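Local coordinates for protein dehydroquinate synthase (Thermus thermophilus, PDB 1UJN) that probably catalyses the conversion of 3-deoxy-D-arabino-heptulosonate 7-phosphate to 3-dehydroquinate with loss of phosphate, the second step of the path to chorismate, using NAD and zinc or cobalt, at residues A[169-173]-A[246-252]; A[118-123]-A[156-162]; A[176-180]-A[226-231]. All blocks are in the same frame, centred on the assembly; numbering follows the deposited sequence.

Contact 1: residues A[169-173]-A[246-252]; sequences EGLVE and PHGMAVA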
loop_
_atom_site.group_PDB
_atom_site.type_symbol
_atom_site.label_atom_id
_atom_site.label_comp_id
_atom_site.label_asym_id
_atom_site.label_seq_id
_atom_site.Cartn_x
_atom_site.Cartn_y
_atom_site.Cartn_z
ATOM N N GLU A 169 20.162 -18.886 12.408
ATOM C CA GLU A 169 19.933 -18.224 11.122
ATOM C C GLU A 169 19.997 -16.715 11.286
ATOM O O GLU A 169 20.581 -16.015 10.460
ATOM C CB GLU A 169 18.562 -18.571 10.562
ATOM C CG GLU A 169 18.484 -19.871 9.838
ATOM C CD GLU A 169 17.172 -19.995 9.097
ATOM O OE1 GLU A 169 16.373 -20.883 9.459
ATOM O OE2 GLU A 169 16.938 -19.191 8.166
ATOM N N GLY A 170 19.374 -16.219 12.353
ATOM C CA GLY A 170 19.375 -14.791 12.612
ATOM C C GLY A 170 20.758 -14.254 12.927
ATOM O O GLY A 170 21.090 -13.116 12.581
ATOM N N LEU A 171 21.580 -15.064 13.585
ATOM C CA LEU A 171 22.921 -14.616 13.922
ATOM C C LEU A 171 23.765 -14.443 12.661
ATOM O O LEU A 171 24.738 -13.699 12.665
ATOM C CB LEU A 171 23.589 -15.597 14.888
ATOM C CG LEU A 171 22.819 -15.809 16.199
ATOM C CD1 LEU A 171 23.723 -16.478 17.221
ATOM C CD2 LEU A 171 22.325 -14.479 16.733
ATOM N N VAL A 172 23.387 -15.131 11.585
ATOM C CA VAL A 172 24.116 -15.018 10.323
ATOM C C VAL A 172 23.933 -13.609 9.767
ATOM O O VAL A 172 24.881 -12.996 9.276
ATOM C CB VAL A 172 23.606 -16.037 9.274
ATOM C CG1 VAL A 172 24.213 -15.731 7.901
ATOM C CG2 VAL A 172 23.974 -17.447 9.705
ATOM N N GLU A 173 22.708 -13.103 9.856
ATOM C CA GLU A 173 22.390 -11.770 9.370
ATOM C C GLU A 173 23.170 -10.720 10.164
ATOM O O GLU A 173 23.608 -9.709 9.611
ATOM C CB GLU A 173 20.890 -11.510 9.507
ATOM C CG GLU A 173 20.267 -10.788 8.320
ATOM C CD GLU A 173 20.240 -11.643 7.059
ATOM O OE1 GLU A 173 19.209 -12.298 6.800
ATOM O OE2 GLU A 173 21.252 -11.666 6.331
ATOM N N PRO A 246 16.862 -22.911 4.134
ATOM C CA PRO A 246 16.463 -21.713 4.888
ATOM C C PRO A 246 17.258 -20.473 4.466
ATOM O O PRO A 246 18.448 -20.560 4.167
ATOM C CB PRO A 246 16.740 -22.105 6.341
ATOM C CG PRO A 246 16.573 -23.600 6.334
ATOM C CD PRO A 246 17.268 -23.993 5.049
ATOM N N HIS A 247 16.598 -19.320 4.458
ATOM C CA HIS A 247 17.234 -18.070 4.055
ATOM C C HIS A 247 18.582 -17.792 4.711
ATOM O O HIS A 247 19.555 -17.467 4.025
ATOM C CB HIS A 247 16.304 -16.891 4.333
ATOM C CG HIS A 247 16.857 -15.576 3.884
ATOM N ND1 HIS A 247 16.989 -15.240 2.553
ATOM C CD2 HIS A 247 17.331 -14.521 4.587
ATOM C CE1 HIS A 247 17.522 -14.035 2.456
ATOM N NE2 HIS A 247 17.740 -13.577 3.676
ATOM N N GLY A 248 18.637 -17.907 6.035
ATOM C CA GLY A 248 19.877 -17.648 6.751
ATOM C C GLY A 248 21.012 -18.565 6.342
ATOM O O GLY A 248 22.179 -18.159 6.309
ATOM N N MET A 249 20.678 -19.813 6.032
ATOM C CA MET A 249 21.692 -20.771 5.625
ATOM C C MET A 249 22.218 -20.378 4.254
ATOM O O MET A 249 23.423 -20.434 4.000
ATOM C CB MET A 249 21.102 -22.181 5.593
ATOM C CG MET A 249 20.577 -22.653 6.944
ATOM S SD MET A 249 21.840 -22.622 8.238
ATOM C CE MET A 249 20.987 -23.482 9.592
ATOM N N ALA A 250 21.310 -19.961 3.377
ATOM C CA ALA A 250 21.679 -19.547 2.032
ATOM C C ALA A 250 22.608 -18.338 2.101
ATOM O O ALA A 250 23.573 -18.239 1.342
ATOM C CB ALA A 250 20.434 -19.203 1.232
ATOM N N VAL A 251 22.308 -17.417 3.011
ATOM C CA VAL A 251 23.139 -16.233 3.173
ATOM C C VAL A 251 24.545 -16.633 3.604
ATOM O O VAL A 251 25.530 -16.104 3.086
ATOM C CB VAL A 251 22.549 -15.272 4.221
ATOM C CG1 VAL A 251 23.550 -14.153 4.525
ATOM C CG2 VAL A 251 21.244 -14.679 3.697
ATOM N N ALA A 252 24.641 -17.570 4.543
ATOM C CA ALA A 252 25.941 -18.025 5.024
ATOM C C ALA A 252 26.777 -18.550 3.858
ATOM O O ALA A 252 27.971 -18.242 3.747
ATOM C CB ALA A 252 25.764 -19.113 6.074
HETATM O O HOH W 1 18.698 -11.474 4.363
#
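Two helices pack here deep in the helical half of the chain: Glu169, Val172 and Glu173 of helix 164-181 lie against the first turn of helix 247-264. The axes of the two short helical segments approach to 8.2 Å and cross at 44°. Gly248 makes the closeness possible: it has no side chain, and its CA stands 4.4 Å from that of Glu169. Extended beyond CG, the Glu169 side chain runs past this glycine to the start of the helix, where Gly248 N donates to OE2 (3.0 Å, 149°), meeting it on the anti side and somewhat out of the carboxylate plane. A negative group suits this place, since it would be stabilised by the helix N-terminus, while Pro246, the N-cap residue, lays CB against both carboxylate oxygens. One turn further along, apolar branches take over. CG1 of Val172, anti to the backbone N (chi1 170°), touches Val251 CG1 at 3.8 Å and slides past it, with the small Ala252 CB beside it. The next turn of helix 164-181 brings Glu173 to the probable metal site of a dehydroquinate synthase, for which Glu173, His247 and His231 are the predicted ligands. Glu173 bends at chi2 to bring OE1 near the plane of the His247 ring at its edge, 3.7 Å from CD2. Water 1 donates to that OE1 at 2.6 Å; its very short approach to His247 NE2 is doubtful. Lys176 forms a salt bridge with Glu173 OE2, and Glu238 OE1 is hydrogen-bonded to His247 ND1.

Contact 2: residues A[118-123]-A[156-162]; sequences TTTLAI and LRALKTL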
loop_
_atom_site.group_PDB
_atom_site.type_symbol
_atom_site.label_atom_id
_atom_site.label_comp_id
_atom_site.label_asym_id
_atom_site.label_seq_id
_atom_site.Cartn_x
_atom_site.Cartn_y
_atom_site.Cartn_z
ATOM N N THR A 118 9.716 -12.560 17.406
ATOM C CA THR A 118 10.002 -13.715 18.249
ATOM C C THR A 118 11.078 -14.636 17.669
ATOM O O THR A 118 11.209 -15.790 18.082
ATOM C CB THR A 118 8.719 -14.530 18.514
ATOM O OG1 THR A 118 8.136 -14.923 17.271
ATOM C CG2 THR A 118 7.713 -13.689 19.298
ATOM N N THR A 119 11.839 -14.130 16.706
ATOM C CA THR A 119 12.930 -14.901 16.111
ATOM C C THR A 119 14.116 -13.946 15.995
ATOM O O THR A 119 13.934 -12.728 15.995
ATOM C CB THR A 119 12.597 -15.428 14.689
ATOM O OG1 THR A 119 12.511 -14.326 13.774
ATOM C CG2 THR A 119 11.282 -16.206 14.691
ATOM N N THR A 120 15.330 -14.481 15.902
ATOM C CA THR A 120 16.491 -13.605 15.785
ATOM C C THR A 120 16.492 -12.897 14.434
ATOM O O THR A 120 16.836 -11.718 14.337
ATOM C CB THR A 120 17.808 -14.391 15.953
ATOM O OG1 THR A 120 17.752 -15.599 15.188
ATOM C CG2 THR A 120 18.029 -14.731 17.423
ATOM N N LEU A 121 16.096 -13.611 13.391
ATOM C CA LEU A 121 16.058 -13.015 12.061
ATOM C C LEU A 121 15.094 -11.833 12.038
ATOM O O LEU A 121 15.374 -10.812 11.412
ATOM C CB LEU A 121 15.635 -14.064 11.019
ATOM C CG LEU A 121 15.559 -13.607 9.555
ATOM C CD1 LEU A 121 16.897 -13.025 9.118
ATOM C CD2 LEU A 121 15.180 -14.794 8.672
ATOM N N ALA A 122 13.958 -11.959 12.723
ATOM C CA ALA A 122 12.985 -10.871 12.748
ATOM C C ALA A 122 13.531 -9.679 13.531
ATOM O O ALA A 122 13.278 -8.529 13.176
ATOM C CB ALA A 122 11.672 -11.345 13.358
ATOM N N ILE A 123 14.282 -9.952 14.596
ATOM C CA ILE A 123 14.861 -8.884 15.398
ATOM C C ILE A 123 15.957 -8.148 14.624
ATOM O O ILE A 123 15.947 -6.922 14.526
ATOM C CB ILE A 123 15.476 -9.438 16.712
ATOM C CG1 ILE A 123 14.376 -10.032 17.596
ATOM C CG2 ILE A 123 16.222 -8.323 17.456
ATOM C CD1 ILE A 123 14.892 -10.657 18.890
ATOM N N LEU A 156 13.263 -10.980 24.700
ATOM C CA LEU A 156 14.225 -12.071 24.618
ATOM C C LEU A 156 13.732 -13.369 25.264
ATOM O O LEU A 156 14.130 -14.454 24.856
ATOM C CB LEU A 156 15.561 -11.625 25.226
ATOM C CG LEU A 156 16.149 -10.390 24.528
ATOM C CD1 LEU A 156 17.466 -9.992 25.177
ATOM C CD2 LEU A 156 16.355 -10.686 23.047
ATOM N N ARG A 157 12.856 -13.267 26.258
ATOM C CA ARG A 157 12.361 -14.478 26.885
ATOM C C ARG A 157 11.615 -15.336 25.873
ATOM O O ARG A 157 11.436 -16.534 26.045
ATOM C CB ARG A 157 11.421 -14.077 28.022
ATOM C CG ARG A 157 10.879 -15.287 28.783
ATOM C CD ARG A 157 10.182 -14.882 30.086
ATOM N NE ARG A 157 9.324 -13.714 29.870
ATOM C CZ ARG A 157 8.061 -13.942 29.462
ATOM N NH1 ARG A 157 7.637 -15.179 29.276
ATOM N NH2 ARG A 157 7.238 -12.910 29.249
ATOM N N ALA A 158 11.205 -14.724 24.763
ATOM C CA ALA A 158 10.507 -15.453 23.711
ATOM C C ALA A 158 11.433 -16.282 22.818
ATOM O O ALA A 158 10.987 -17.226 22.172
ATOM C CB ALA A 158 9.695 -14.477 22.858
ATOM N N LEU A 159 12.716 -15.933 22.781
ATOM C CA LEU A 159 13.684 -16.651 21.948
ATOM C C LEU A 159 14.116 -18.005 22.504
ATOM O O LEU A 159 14.733 -18.805 21.800
ATOM C CB LEU A 159 14.939 -15.803 21.745
ATOM C CG LEU A 159 14.816 -14.466 21.022
ATOM C CD1 LEU A 159 16.161 -13.754 21.047
ATOM C CD2 LEU A 159 14.349 -14.700 19.599
ATOM N N LYS A 160 13.798 -18.261 23.766
ATOM C CA LYS A 160 14.196 -19.509 24.403
ATOM C C LYS A 160 13.530 -20.766 23.847
ATOM O O LYS A 160 14.101 -21.852 23.911
ATOM C CB LYS A 160 13.972 -19.387 25.911
ATOM C CG LYS A 160 14.820 -18.272 26.524
ATOM C CD LYS A 160 14.601 -18.104 28.016
ATOM C CE LYS A 160 15.128 -16.752 28.480
ATOM N NZ LYS A 160 14.547 -16.324 29.786
ATOM N N THR A 161 12.334 -20.625 23.286
ATOM C CA THR A 161 11.634 -21.775 22.721
ATOM C C THR A 161 11.949 -21.942 21.238
ATOM O O THR A 161 11.450 -22.853 20.579
ATOM C CB THR A 161 10.113 -21.628 22.873
ATOM O OG1 THR A 161 9.464 -22.715 22.201
ATOM C CG2 THR A 161 9.643 -20.306 22.273
ATOM N N LEU A 162 12.791 -21.056 20.725
ATOM C CA LEU A 162 13.166 -21.070 19.319
ATOM C C LEU A 162 14.130 -22.205 18.975
ATOM O O LEU A 162 15.122 -22.413 19.671
ATOM C CB LEU A 162 13.803 -19.720 18.965
ATOM C CG LEU A 162 14.043 -19.372 17.496
ATOM C CD1 LEU A 162 12.710 -19.325 16.751
ATOM C CD2 LEU A 162 14.753 -18.030 17.408
HETATM O O HOH W 2 10.366 -17.952 19.601
#
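Leu159, Thr118 and Leu162 bury the largest areas where the turn that follows strand 151-155 packs on the strand-to-helix junction after strand 112-117. Leu159 is the central wedge. Its CD2 lies on the backbone, 3.7 Å from both Thr118 O and Thr119 C, while CD1 meets Ile123 CD1 tip to tip at 4.0 Å and also borders the Thr120 methyl. Leu162, with CG anti to the backbone N (chi1 -168°), forks round the same chain: CD2 rests 3.8 Å from Thr119 CA and CD1 touches the Thr119 methyl. Thr118 adds its own methyl, facing Ala158 CB. Thr118 O accepts a hydrogen bond from water 2 at 2.8 Å, and the same water donates to Ala158 O, satisfying a carbonyl on each side. The junction lies at the end of a strand in the NAD-binding half, which has a Rossmann-like sheet, and Thr118 and Thr119 are predicted to bind NAD. Threonine suits such a place: while the methyls of Thr119 and Thr120 meet leucines, Thr119 OG1 N-caps helix 120-126 by accepting from Ala122 N, and Thr120 OG1 is hydrogen-bonded to Phe167 O. Direct joining is thus by apolar contact, and the polar linkage between the segments runs through the bridging water.

Contact 3: residues A[176-180]-A[226-231]; sequences KHGLI and LLNLGH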
loop_
_atom_site.group_PDB
_atom_site.type_symbol
_atom_site.label_atom_id
_atom_site.label_comp_id
_atom_site.label_asym_id
_atom_site.label_seq_id
_atom_site.Cartn_x
_atom_site.Cartn_y
_atom_site.Cartn_z
ATOM N N LYS A 176 26.614 -10.686 8.991
ATOM C CA LYS A 176 26.656 -9.946 7.735
ATOM C C LYS A 176 26.809 -8.445 8.015
ATOM O O LYS A 176 27.608 -7.762 7.362
ATOM C CB LYS A 176 25.375 -10.203 6.945
ATOM C CG LYS A 176 25.356 -9.586 5.554
ATOM C CD LYS A 176 23.964 -9.683 4.939
ATOM C CE LYS A 176 22.972 -8.810 5.703
ATOM N NZ LYS A 176 21.626 -8.809 5.064
ATOM N N HIS A 177 26.043 -7.935 8.982
ATOM C CA HIS A 177 26.133 -6.517 9.344
ATOM C C HIS A 177 27.546 -6.211 9.833
ATOM O O HIS A 177 28.063 -5.108 9.628
ATOM C CB HIS A 177 25.146 -6.160 10.462
ATOM C CG HIS A 177 23.708 -6.281 10.072
ATOM N ND1 HIS A 177 22.680 -6.227 10.989
ATOM C CD2 HIS A 177 23.126 -6.463 8.862
ATOM C CE1 HIS A 177 21.526 -6.367 10.360
ATOM N NE2 HIS A 177 21.768 -6.513 9.071
ATOM N N GLY A 178 28.157 -7.193 10.492
ATOM C CA GLY A 178 29.509 -7.025 10.998
ATOM C C GLY A 178 30.480 -6.767 9.862
ATOM O O GLY A 178 31.331 -5.874 9.944
ATOM N N LEU A 179 30.350 -7.547 8.794
ATOM C CA LEU A 179 31.215 -7.391 7.634
ATOM C C LEU A 179 30.943 -6.060 6.932
ATOM O O LEU A 179 31.865 -5.404 6.445
ATOM C CB LEU A 179 30.992 -8.544 6.652
ATOM C CG LEU A 179 31.397 -9.940 7.129
ATOM C CD1 LEU A 179 31.016 -10.966 6.074
ATOM C CD2 LEU A 179 32.897 -9.977 7.397
ATOM N N ILE A 180 29.675 -5.664 6.886
ATOM C CA ILE A 180 29.284 -4.419 6.237
ATOM C C ILE A 180 29.784 -3.181 6.987
ATOM O O ILE A 180 30.333 -2.258 6.382
ATOM C CB ILE A 180 27.751 -4.327 6.095
ATOM C CG1 ILE A 180 27.249 -5.420 5.146
ATOM C CG2 ILE A 180 27.355 -2.959 5.561
ATOM C CD1 ILE A 180 25.741 -5.479 5.019
ATOM N N LEU A 226 24.593 -2.556 0.288
ATOM C CA LEU A 226 25.611 -3.449 0.831
ATOM C C LEU A 226 24.929 -4.529 1.671
ATOM O O LEU A 226 25.514 -5.572 1.957
ATOM C CB LEU A 226 26.600 -2.665 1.701
ATOM C CG LEU A 226 27.372 -1.526 1.023
ATOM C CD1 LEU A 226 28.214 -0.804 2.065
ATOM C CD2 LEU A 226 28.257 -2.070 -0.095
ATOM N N LEU A 227 23.685 -4.269 2.064
ATOM C CA LEU A 227 22.918 -5.222 2.859
ATOM C C LEU A 227 22.648 -6.479 2.035
ATOM O O LEU A 227 22.247 -7.514 2.570
ATOM C CB LEU A 227 21.594 -4.591 3.306
ATOM C CG LEU A 227 21.703 -3.373 4.230
ATOM C CD1 LEU A 227 20.351 -2.692 4.345
ATOM C CD2 LEU A 227 22.205 -3.811 5.598
ATOM N N ASN A 228 22.873 -6.386 0.729
ATOM C CA ASN A 228 22.658 -7.529 -0.150
ATOM C C ASN A 228 23.891 -8.418 -0.241
ATOM O O ASN A 228 23.987 -9.275 -1.121
ATOM C CB ASN A 228 22.248 -7.057 -1.545
ATOM C CG ASN A 228 20.883 -6.394 -1.552
ATOM O OD1 ASN A 228 19.902 -6.961 -1.063
ATOM N ND2 ASN A 228 20.810 -5.187 -2.108
ATOM N N LEU A 229 24.835 -8.209 0.673
ATOM C CA LEU A 229 26.058 -9.007 0.706
ATOM C C LEU A 229 25.700 -10.485 0.874
ATOM O O LEU A 229 24.980 -10.850 1.802
ATOM C CB LEU A 229 26.944 -8.557 1.871
ATOM C CG LEU A 229 28.234 -9.338 2.151
ATOM C CD1 LEU A 229 29.200 -9.217 0.969
ATOM C CD2 LEU A 229 28.873 -8.802 3.423
ATOM N N GLY A 230 26.198 -11.321 -0.035
ATOM C CA GLY A 230 25.932 -12.751 0.026
ATOM C C GLY A 230 24.554 -13.175 -0.458
ATOM O O GLY A 230 24.236 -14.367 -0.461
ATOM N N HIS A 231 23.741 -12.214 -0.884
ATOM C CA HIS A 231 22.388 -12.516 -1.342
ATOM C C HIS A 231 22.234 -12.896 -2.814
ATOM O O HIS A 231 21.228 -13.497 -3.191
ATOM C CB HIS A 231 21.454 -11.345 -1.026
ATOM C CG HIS A 231 21.066 -11.253 0.419
ATOM N ND1 HIS A 231 21.987 -11.076 1.431
ATOM C CD2 HIS A 231 19.854 -11.305 1.020
ATOM C CE1 HIS A 231 21.358 -11.020 2.592
ATOM N NE2 HIS A 231 20.063 -11.157 2.371
#
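The ammonium of Lys176 has two polar partners: NZ donates to Leu227 O at 2.9 Å, in the carbonyl plane with a C=O...N angle of 146°, and forms a salt bridge with Glu173, a predicted metal ligand one helical turn earlier. A long flexible chain is what this task needs. CG stands anti to the backbone N (chi1 -175°), and a bend at chi3 turns the end onto the carbonyl, while the aliphatic part passes Leu229 with CD 3.5 Å from its O. NZ also comes within 3.3 Å of His231 CE1, approaching the ring obliquely.

His231, a predicted zinc ligand, is held by its own segment. ND1 donates to Leu229 O at 3.0 Å; the oxygen lies in the ring plane, although the donor sits well above the carbonyl plane. This bond would limit rotation of the ring, consistent with NE2 being the atom turned to the probable metal site. Between them Gly230 takes a positive phi of 77° at the N-cap of helix 231-240, a turn that glycine makes without strain.

The other end of the contact is apolar. Ile180 packs tightly on the 3-10 segment 226-227, its CD1 3.1 Å from Leu226 O and its CG2 3.9 Å from Leu226 CB; branched at CB, it fills two directions at once. The Leu179 and Leu229 side chains cross at about a right angle, CB of the first 3.9 Å from CD2 of the second. Leu226 and Leu229 also pack on strands 311-314 and 319-323, and Leu229 on helix 247-264, so segment 226-231 contacts helix 164-181, helix 247-264 and this small hairpin.

All three contacts are buried, but they fall in two halves of the chain. Contact 2 belongs to the nucleotide-binding half and is chiefly leucine against backbone, whereas contacts 1 and 3 share helix 164-181 and mix apolar packing with charged groups. Contact 3 is nested within the chain closed by contact 1, and the two meet where His247 NE2 and His231 NE2 lie 3.6 Å apart; with Glu173 they complete the predicted metal site. Contact 2 also touches that helix, Thr120 OG1 packing against Gly170 CA at 3.2 Å. It does not touch contact 3, whose centre is about 21 Å from its own.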